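PDB 2VP8: dihydropteroate synthase 2 from Mycobacterium tuberculosis, which appears to lack dihydropteroate synthase activity and probably has no part in folate metabolism, although it can bind the inhibitor dapsone. Local coordinates for residues A42-I47 and A283-H289; V164-T168 and Q196-A201; V214-P218 and T242-L247. One frame throughout, in Å; residues are numbered along the deposited sequence.

Interaction 1: A42-I47 and A283-H289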
loop_
_atom_site.group_PDB
_atom_site.type_symbol
_atom_site.label_atom_id
_atom_site.label_comp_id
_atom_site.label_asym_id
_atom_site.label_seq_id
_atom_site.Cartn_x
_atom_site.Cartn_y
_atom_site.Cartn_z
ATOM N N ALA B 42 8.665 -10.326 1.605
ATOM C CA ALA B 42 9.649 -9.682 0.756
ATOM C C ALA B 42 10.809 -9.159 1.614
ATOM O O ALA B 42 10.643 -8.888 2.811
ATOM C CB ALA B 42 9.006 -8.561 -0.020
ATOM N N LEU B 43 11.977 -9.023 1.000
ATOM C CA LEU B 43 13.181 -8.703 1.742
ATOM C C LEU B 43 13.469 -7.230 1.775
ATOM O O LEU B 43 13.015 -6.484 0.909
ATOM C CB LEU B 43 14.386 -9.423 1.145
ATOM C CG LEU B 43 14.194 -10.899 0.817
ATOM C CD1 LEU B 43 15.436 -11.413 0.097
ATOM C CD2 LEU B 43 13.872 -11.675 2.089
ATOM N N ILE B 44 14.246 -6.829 2.779
ATOM C CA ILE B 44 14.631 -5.438 2.995
ATOM C C ILE B 44 16.143 -5.258 2.859
ATOM O O ILE B 44 16.925 -5.937 3.536
ATOM C CB ILE B 44 14.229 -4.969 4.399
ATOM C CG1 ILE B 44 12.728 -5.188 4.640
ATOM C CG2 ILE B 44 14.632 -3.496 4.608
ATOM C CD1 ILE B 44 12.335 -5.160 6.106
ATOM N N MET B 45 16.542 -4.342 1.979
ATOM C CA MET B 45 17.927 -3.905 1.851
ATOM C C MET B 45 18.070 -2.555 2.563
ATOM O O MET B 45 17.451 -1.568 2.177
ATOM C CB MET B 45 18.311 -3.798 0.378
ATOM C CG MET B 45 19.687 -3.246 0.120
ATOM S SD MET B 45 19.996 -2.926 -1.635
ATOM C CE MET B 45 20.769 -4.470 -2.108
ATOM N N ALA B 46 18.871 -2.532 3.624
ATOM C CA ALA B 46 19.050 -1.343 4.441
ATOM C C ALA B 46 20.254 -0.537 3.968
ATOM O O ALA B 46 21.372 -1.048 3.933
ATOM C CB ALA B 46 19.229 -1.749 5.871
ATOM N N ILE B 47 20.018 0.718 3.596
ATOM C CA ILE B 47 21.082 1.617 3.166
ATOM C C ILE B 47 21.880 2.122 4.370
ATOM O O ILE B 47 21.338 2.784 5.251
ATOM C CB ILE B 47 20.513 2.832 2.387
ATOM C CG1 ILE B 47 19.748 2.373 1.146
ATOM C CG2 ILE B 47 21.627 3.814 2.015
ATOM C CD1 ILE B 47 18.960 3.464 0.459
ATOM N N ALA B 283 7.427 -8.269 -6.004
ATOM C CA ALA B 283 8.774 -7.721 -5.838
ATOM C C ALA B 283 9.493 -8.476 -4.714
ATOM O O ALA B 283 8.890 -8.764 -3.678
ATOM C CB ALA B 283 8.697 -6.223 -5.535
ATOM N N ARG B 284 10.764 -8.810 -4.900
ATOM C CA ARG B 284 11.449 -9.617 -3.892
ATOM C C ARG B 284 12.125 -8.779 -2.794
ATOM O O ARG B 284 12.169 -9.190 -1.625
ATOM C CB ARG B 284 12.441 -10.580 -4.550
ATOM C CG ARG B 284 13.265 -11.420 -3.576
ATOM C CD ARG B 284 12.625 -12.765 -3.203
ATOM N NE ARG B 284 13.516 -13.575 -2.355
ATOM C CZ ARG B 284 14.546 -14.309 -2.798
ATOM N NH1 ARG B 284 14.852 -14.362 -4.097
ATOM N NH2 ARG B 284 15.281 -15.009 -1.936
ATOM N N MET B 285 12.643 -7.609 -3.167
ATOM C CA MET B 285 13.477 -6.827 -2.259
ATOM C C MET B 285 13.185 -5.333 -2.337
ATOM O O MET B 285 12.772 -4.828 -3.382
ATOM C CB MET B 285 14.956 -7.091 -2.546
ATOM C CG MET B 285 15.890 -6.667 -1.445
ATOM S SD MET B 285 17.479 -7.519 -1.526
ATOM C CE MET B 285 18.295 -6.464 -2.691
ATOM N N PHE B 286 13.418 -4.637 -1.224
ATOM C CA PHE B 286 13.174 -3.211 -1.133
ATOM C C PHE B 286 14.348 -2.498 -0.480
ATOM O O PHE B 286 14.741 -2.814 0.650
ATOM C CB PHE B 286 11.884 -2.941 -0.356
ATOM C CG PHE B 286 10.643 -3.317 -1.103
ATOM C CD1 PHE B 286 10.106 -4.587 -0.982
ATOM C CD2 PHE B 286 10.016 -2.402 -1.933
ATOM C CE1 PHE B 286 8.971 -4.956 -1.686
ATOM C CE2 PHE B 286 8.868 -2.752 -2.636
ATOM C CZ PHE B 286 8.346 -4.040 -2.511
ATOM N N ARG B 287 14.904 -1.532 -1.203
ATOM C CA ARG B 287 16.011 -0.726 -0.705
ATOM C C ARG B 287 15.477 0.492 0.036
ATOM O O ARG B 287 14.812 1.345 -0.555
ATOM C CB ARG B 287 16.904 -0.293 -1.867
ATOM C CG ARG B 287 18.276 0.173 -1.452
ATOM C CD ARG B 287 19.097 0.450 -2.682
ATOM N NE ARG B 287 20.459 0.847 -2.352
ATOM C CZ ARG B 287 20.972 2.041 -2.619
ATOM N NH1 ARG B 287 20.239 2.956 -3.238
ATOM N NH2 ARG B 287 22.223 2.312 -2.282
ATOM N N VAL B 288 15.779 0.570 1.326
ATOM C CA VAL B 288 15.219 1.594 2.195
ATOM C C VAL B 288 16.254 2.160 3.158
ATOM O O VAL B 288 17.304 1.555 3.389
ATOM C CB VAL B 288 14.001 1.059 3.020
ATOM C CG1 VAL B 288 12.956 0.455 2.121
ATOM C CG2 VAL B 288 14.436 0.040 4.035
ATOM N N HIS B 289 15.947 3.333 3.713
ATOM C CA HIS B 289 16.679 3.867 4.855
ATOM C C HIS B 289 16.011 3.394 6.147
ATOM O O HIS B 289 16.681 2.881 7.045
ATOM C CB HIS B 289 16.689 5.389 4.821
ATOM C CG HIS B 289 17.449 5.966 3.672
ATOM N ND1 HIS B 289 16.863 6.225 2.453
ATOM C CD2 HIS B 289 18.741 6.346 3.561
ATOM C CE1 HIS B 289 17.765 6.737 1.636
ATOM N NE2 HIS B 289 18.913 6.824 2.284
#
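Ala-42 sets its CB against the edge of the Phe-286 ring, in the ring plane and 4.0 Å from CE1. Leu-43 begins the parallel pairing: its N donates to Arg-284 O (2.6 Å) and its O accepts from Phe-286 N, while its side chain runs alongside that of Arg-284, CD1 3.8 Å from NE. Ile-44 faces the other way, and its CG2 branch meets Val-288 CG2 at 3.6 Å. Together with Ala-46 and Phe-286, this pair packs against helix 291-306 on the outer side of the strands, in the TIM barrel of the DHPS family, which here places its first strand, 43-49, beside its last, 285-288. Met-45 points into the barrel. Its N bonds to Phe-286 O and its O to Val-288 N; SD packs on the stem of Arg-287, 3.5 Å from CG, and lies at the edge of its guanidinium, near the plane. A bend at chi3 (-93°) carries CE toward the methyl of Met-285, a turn that suits a flexible thioether. Asp-83 and Asp-123 meet the charge of Arg-287 through salt bridges. Ile-47 N donates to Val-288 O, and its CD1 sits over two flat groups: the Arg-287 guanidinium, 3.9 Å above the plane, and the His-289 ring, a CH-pi contact 3.9 Å from the centroid.

Interaction 2: V164-T168 and Q196-A201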
loop_
_atom_site.group_PDB
_atom_site.type_symbol
_atom_site.label_atom_id
_atom_site.label_comp_id
_atom_site.label_asym_id
_atom_site.label_seq_id
_atom_site.Cartn_x
_atom_site.Cartn_y
_atom_site.Cartn_z
ATOM N N VAL B 164 23.371 -6.678 -8.844
ATOM C CA VAL B 164 22.131 -5.982 -9.132
ATOM C C VAL B 164 22.239 -5.373 -10.526
ATOM O O VAL B 164 23.144 -4.581 -10.805
ATOM C CB VAL B 164 21.820 -4.879 -8.076
ATOM C CG1 VAL B 164 20.607 -4.040 -8.488
ATOM C CG2 VAL B 164 21.602 -5.495 -6.703
ATOM N N CYS B 165 21.333 -5.769 -11.409
ATOM C CA CYS B 165 21.251 -5.161 -12.728
ATOM C C CYS B 165 20.190 -4.082 -12.697
ATOM O O CYS B 165 18.993 -4.372 -12.637
ATOM C CB CYS B 165 20.939 -6.204 -13.795
ATOM S SG CYS B 165 22.234 -7.439 -13.953
ATOM N N ALA B 166 20.640 -2.834 -12.717
ATOM C CA ALA B 166 19.739 -1.700 -12.604
ATOM C C ALA B 166 19.498 -1.008 -13.945
ATOM O O ALA B 166 20.325 -1.076 -14.858
ATOM C CB ALA B 166 20.265 -0.711 -11.575
ATOM N N HIS B 167 18.346 -0.352 -14.045
ATOM C CA HIS B 167 18.017 0.485 -15.187
ATOM C C HIS B 167 18.208 1.948 -14.811
ATOM O O HIS B 167 17.580 2.452 -13.875
ATOM C CB HIS B 167 16.579 0.233 -15.641
ATOM C CG HIS B 167 16.155 1.083 -16.794
ATOM N ND1 HIS B 167 16.294 0.682 -18.106
ATOM C CD2 HIS B 167 15.599 2.318 -16.835
ATOM C CE1 HIS B 167 15.841 1.632 -18.905
ATOM N NE2 HIS B 167 15.415 2.636 -18.159
ATOM N N THR B 168 19.084 2.615 -15.557
ATOM C CA THR B 168 19.433 4.016 -15.328
ATOM C C THR B 168 18.251 4.949 -15.605
ATOM O O THR B 168 17.409 5.173 -14.737
ATOM C CB THR B 168 20.661 4.428 -16.192
ATOM O OG1 THR B 168 21.255 5.621 -15.663
ATOM C CG2 THR B 168 20.269 4.636 -17.671
ATOM N N GLN B 196 15.847 -4.165 -21.481
ATOM C CA GLN B 196 17.187 -3.677 -21.137
ATOM C C GLN B 196 17.747 -4.251 -19.840
ATOM O O GLN B 196 18.941 -4.525 -19.757
ATOM C CB GLN B 196 17.237 -2.148 -21.130
ATOM C CG GLN B 196 17.103 -1.536 -22.530
ATOM C CD GLN B 196 16.935 -0.025 -22.524
ATOM O OE1 GLN B 196 17.313 0.657 -21.568
ATOM N NE2 GLN B 196 16.373 0.506 -23.602
ATOM N N VAL B 197 16.898 -4.445 -18.836
ATOM C CA VAL B 197 17.352 -5.073 -17.590
ATOM C C VAL B 197 17.510 -6.581 -17.758
ATOM O O VAL B 197 18.370 -7.200 -17.130
ATOM C CB VAL B 197 16.423 -4.779 -16.387
ATOM C CG1 VAL B 197 16.540 -3.331 -15.975
ATOM C CG2 VAL B 197 14.978 -5.139 -16.704
ATOM N N THR B 198 16.679 -7.156 -18.618
ATOM C CA THR B 198 16.658 -8.592 -18.829
ATOM C C THR B 198 17.930 -9.024 -19.566
ATOM O O THR B 198 18.472 -10.101 -19.312
ATOM C CB THR B 198 15.333 -9.025 -19.540
ATOM O OG1 THR B 198 14.709 -10.082 -18.804
ATOM C CG2 THR B 198 15.532 -9.431 -21.002
ATOM N N ALA B 199 18.404 -8.152 -20.456
ATOM C CA ALA B 199 19.652 -8.345 -21.186
ATOM C C ALA B 199 20.843 -8.160 -20.247
ATOM O O ALA B 199 21.808 -8.923 -20.290
ATOM C CB ALA B 199 19.731 -7.372 -22.345
ATOM N N ALA B 200 20.759 -7.141 -19.397
ATOM C CA ALA B 200 21.759 -6.892 -18.365
ATOM C C ALA B 200 21.938 -8.113 -17.456
ATOM O O ALA B 200 23.064 -8.488 -17.132
ATOM C CB ALA B 200 21.382 -5.662 -17.549
ATOM N N ALA B 201 20.823 -8.728 -17.069
ATOM C CA ALA B 201 20.826 -9.960 -16.283
ATOM C C ALA B 201 21.481 -11.131 -17.021
ATOM O O ALA B 201 22.312 -11.839 -16.452
ATOM C CB ALA B 201 19.415 -10.321 -15.859
#
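His-167 presents the edge of its imidazole to the end of Gln-196: OE1 lies near the ring plane, 3.2 Å from CE1, with the ring and amide planes 29° apart. The two side chains cross at a slant, and the extended glutamine is long enough to bring its amide from the helix to that edge. The first torsion of His-167 sets CG opposite the backbone N (chi1 179°), sending the ring toward Gln-196 while CB stays over Val-197, 3.6 Å from CG1. That CG1 methyl of the branched valine also approaches the backbone N of His-167. The segments belong to one beta-alpha unit of the TIM barrel: helix 186-207 follows strand 162-166 and runs back along its outer side, roughly antiparallel, with the short axes 7.8 Å apart. So near an approach suits small residues. Cys-165 directs its CB at the methyl of Ala-200, 3.8 Å from that CB, and its chi1 of -63° lays SG over the helix backbone, 3.4 Å from Ala-200 O and 4.5 Å from Ala-201 CB. Its side chain also touches Val-214 on strand 214-217, the next strand of the beta-alpha-beta crossover, and Ala-201 leans on the same valine.

Interaction 3: V214-P218 and T242-L247. With EDO (1,2-ethanediol), chain F.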
loop_
_atom_site.group_PDB
_atom_site.type_symbol
_atom_site.label_atom_id
_atom_site.label_comp_id
_atom_site.label_asym_id
_atom_site.label_seq_id
_atom_site.Cartn_x
_atom_site.Cartn_y
_atom_site.Cartn_z
ATOM N N VAL B 214 21.525 -13.053 -9.129
ATOM C CA VAL B 214 21.234 -11.846 -9.904
ATOM C C VAL B 214 19.856 -11.289 -9.553
ATOM O O VAL B 214 18.861 -12.005 -9.612
ATOM C CB VAL B 214 21.293 -12.092 -11.427
ATOM C CG1 VAL B 214 20.996 -10.795 -12.179
ATOM C CG2 VAL B 214 22.642 -12.647 -11.843
ATOM N N LEU B 215 19.817 -10.010 -9.189
ATOM C CA LEU B 215 18.568 -9.292 -8.956
ATOM C C LEU B 215 18.424 -8.186 -10.002
ATOM O O LEU B 215 19.427 -7.670 -10.507
ATOM C CB LEU B 215 18.550 -8.692 -7.544
ATOM C CG LEU B 215 18.467 -9.628 -6.328
ATOM C CD1 LEU B 215 19.813 -10.299 -5.999
ATOM C CD2 LEU B 215 17.961 -8.879 -5.117
ATOM N N ILE B 216 17.190 -7.829 -10.342
ATOM C CA ILE B 216 16.971 -6.735 -11.289
ATOM C C ILE B 216 16.302 -5.539 -10.629
ATOM O O ILE B 216 15.367 -5.685 -9.843
ATOM C CB ILE B 216 16.201 -7.163 -12.571
ATOM C CG1 ILE B 216 14.783 -7.656 -12.249
ATOM C CG2 ILE B 216 17.008 -8.202 -13.369
ATOM C CD1 ILE B 216 13.848 -7.672 -13.452
ATOM N N ASP B 217 16.807 -4.357 -10.954
ATOM C CA ASP B 217 16.317 -3.114 -10.379
ATOM C C ASP B 217 15.871 -2.173 -11.503
ATOM O O ASP B 217 16.619 -1.287 -11.913
ATOM C CB ASP B 217 17.401 -2.487 -9.502
ATOM C CG ASP B 217 17.003 -1.142 -8.949
ATOM O OD1 ASP B 217 15.806 -0.786 -9.000
ATOM O OD2 ASP B 217 17.899 -0.433 -8.456
ATOM N N PRO B 218 14.636 -2.366 -11.994
ATOM C CA PRO B 218 14.118 -1.706 -13.186
ATOM C C PRO B 218 13.785 -0.228 -13.014
ATOM O O PRO B 218 13.767 0.502 -14.000
ATOM C CB PRO B 218 12.831 -2.487 -13.480
ATOM C CG PRO B 218 12.890 -3.704 -12.607
ATOM C CD PRO B 218 13.628 -3.263 -11.413
ATOM N N THR B 242 9.140 -11.670 -15.321
ATOM C CA THR B 242 10.371 -11.980 -16.062
ATOM C C THR B 242 11.111 -13.154 -15.426
ATOM O O THR B 242 11.881 -13.846 -16.098
ATOM C CB THR B 242 11.344 -10.779 -16.160
ATOM O OG1 THR B 242 11.841 -10.445 -14.856
ATOM C CG2 THR B 242 10.664 -9.568 -16.785
ATOM N N GLY B 243 10.870 -13.371 -14.135
ATOM C CA GLY B 243 11.450 -14.498 -13.415
ATOM C C GLY B 243 12.670 -14.143 -12.587
ATOM O O GLY B 243 13.139 -14.961 -11.796
ATOM N N TRP B 244 13.186 -12.931 -12.782
ATOM C CA TRP B 244 14.282 -12.404 -11.979
ATOM C C TRP B 244 13.735 -11.746 -10.720
ATOM O O TRP B 244 12.683 -11.091 -10.765
ATOM C CB TRP B 244 15.087 -11.375 -12.774
ATOM C CG TRP B 244 15.709 -11.916 -14.027
ATOM C CD1 TRP B 244 15.276 -11.716 -15.304
ATOM C CD2 TRP B 244 16.874 -12.743 -14.122
ATOM N NE1 TRP B 244 16.097 -12.365 -16.188
ATOM C CE2 TRP B 244 17.085 -13.007 -15.488
ATOM C CE3 TRP B 244 17.756 -13.292 -13.183
ATOM C CZ2 TRP B 244 18.146 -13.794 -15.946
ATOM C CZ3 TRP B 244 18.812 -14.072 -13.636
ATOM C CH2 TRP B 244 18.997 -14.313 -15.007
ATOM N N PRO B 245 14.440 -11.907 -9.584
ATOM C CA PRO B 245 14.002 -11.208 -8.371
ATOM C C PRO B 245 14.006 -9.708 -8.634
ATOM O O PRO B 245 14.938 -9.186 -9.245
ATOM C CB PRO B 245 15.075 -11.569 -7.344
ATOM C CG PRO B 245 15.704 -12.802 -7.871
ATOM C CD PRO B 245 15.648 -12.710 -9.354
ATOM N N VAL B 246 12.965 -9.020 -8.204
ATOM C CA VAL B 246 12.868 -7.593 -8.468
ATOM C C VAL B 246 13.206 -6.790 -7.214
ATOM O O VAL B 246 12.679 -7.050 -6.118
ATOM C CB VAL B 246 11.480 -7.216 -9.044
ATOM C CG1 VAL B 246 11.260 -5.707 -9.038
ATOM C CG2 VAL B 246 11.318 -7.783 -10.465
ATOM N N LEU B 247 14.120 -5.837 -7.398
ATOM C CA LEU B 247 14.503 -4.895 -6.368
ATOM C C LEU B 247 13.820 -3.565 -6.631
ATOM O O LEU B 247 13.859 -3.043 -7.745
ATOM C CB LEU B 247 16.030 -4.721 -6.331
ATOM C CG LEU B 247 16.615 -3.653 -5.386
ATOM C CD1 LEU B 247 16.216 -3.874 -3.935
ATOM C CD2 LEU B 247 18.121 -3.574 -5.493
HETATM C C1 EDO F . 15.457 -17.785 -13.855
HETATM O O1 EDO F . 15.875 -16.807 -12.889
HETATM C C2 EDO F . 14.826 -17.108 -15.071
HETATM O O2 EDO F . 15.708 -16.098 -15.580
#
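Ile-216 forms a single parallel bridge with Val-246: its N donates to Pro-245 O (2.8 Å, N-H...O angle 179°) and its O accepts from Leu-247 N at 2.7 Å. The bridge joins the sixth strand of the TIM barrel, 214-217, to the residues leading into the seventh, 247-248; helices 227-234 and 236-241 lie between them in the chain. Prolines stop the pairing at both ends. Pro-245, having no N-H, turns its CD to Val-214 O at 3.3 Å, and Pro-218 likewise sets its CD 3.7 Å from Leu-247 O; each ring carbon stands where a regular parallel pair would supply a donor. Ile-216 carries the apolar contact. Its chi1 of 63° puts CG1 between the backbone N and carbonyl carbon, so that both branches meet Trp-244 CB, CG2 at 3.8 Å, and CD1 reaches on to Val-246 CG2 and Thr-242 OG1. That hydroxyl bonds to Leu-239 O in the preceding helix, 236-241. Val-214 approaches the indole obliquely, CB 3.9 Å from CZ3, and helix 186-207 packs against the same tryptophan. On the other side of the strand, Leu-215 meets Pro-245 at about a right angle, Leu-215 CG 4.0 Å from Pro-245 CB. Asp-217 brings its CB beside that of Leu-247. Its OD1 lies near Leu-247 O without bonding, whereas OD2 is bonded to ND1 of His-220, a residue thought to mark family members without synthase activity. Gly-243 leaves the helix with a positive phi of 100°, which suits a residue lacking CB. Beside it, a 1,2-ethanediol molecule, probably from the crystallisation liquor, makes a weak hydrogen bond from O1 to Gly-243 O and lays O2 over one indole face, 3.4 Å from Trp-244 CZ2.

In the fold
All three contacts belong to one eight-stranded TIM barrel. Interaction 1 joins the first and last strands and so spans nearly the whole domain, with interactions 2 and 3 following one another inside the loop it closes. The centres of interactions 2 and 3 are about 8 Å apart: strands 162-166 and 214-217 are sheet neighbours, and Ala-201 of helix 186-207 rests on Trp-244. Interaction 3 lies about 12 Å from interaction 1, centre to centre, tied to it where Val-246 bonds to Arg-284; interactions 1 and 2 do not touch, their centres about 18 Å apart. Through Arg-287, Ala-166 and Asp-217 all three border His-220, the position thought to characterise family members without synthase activity.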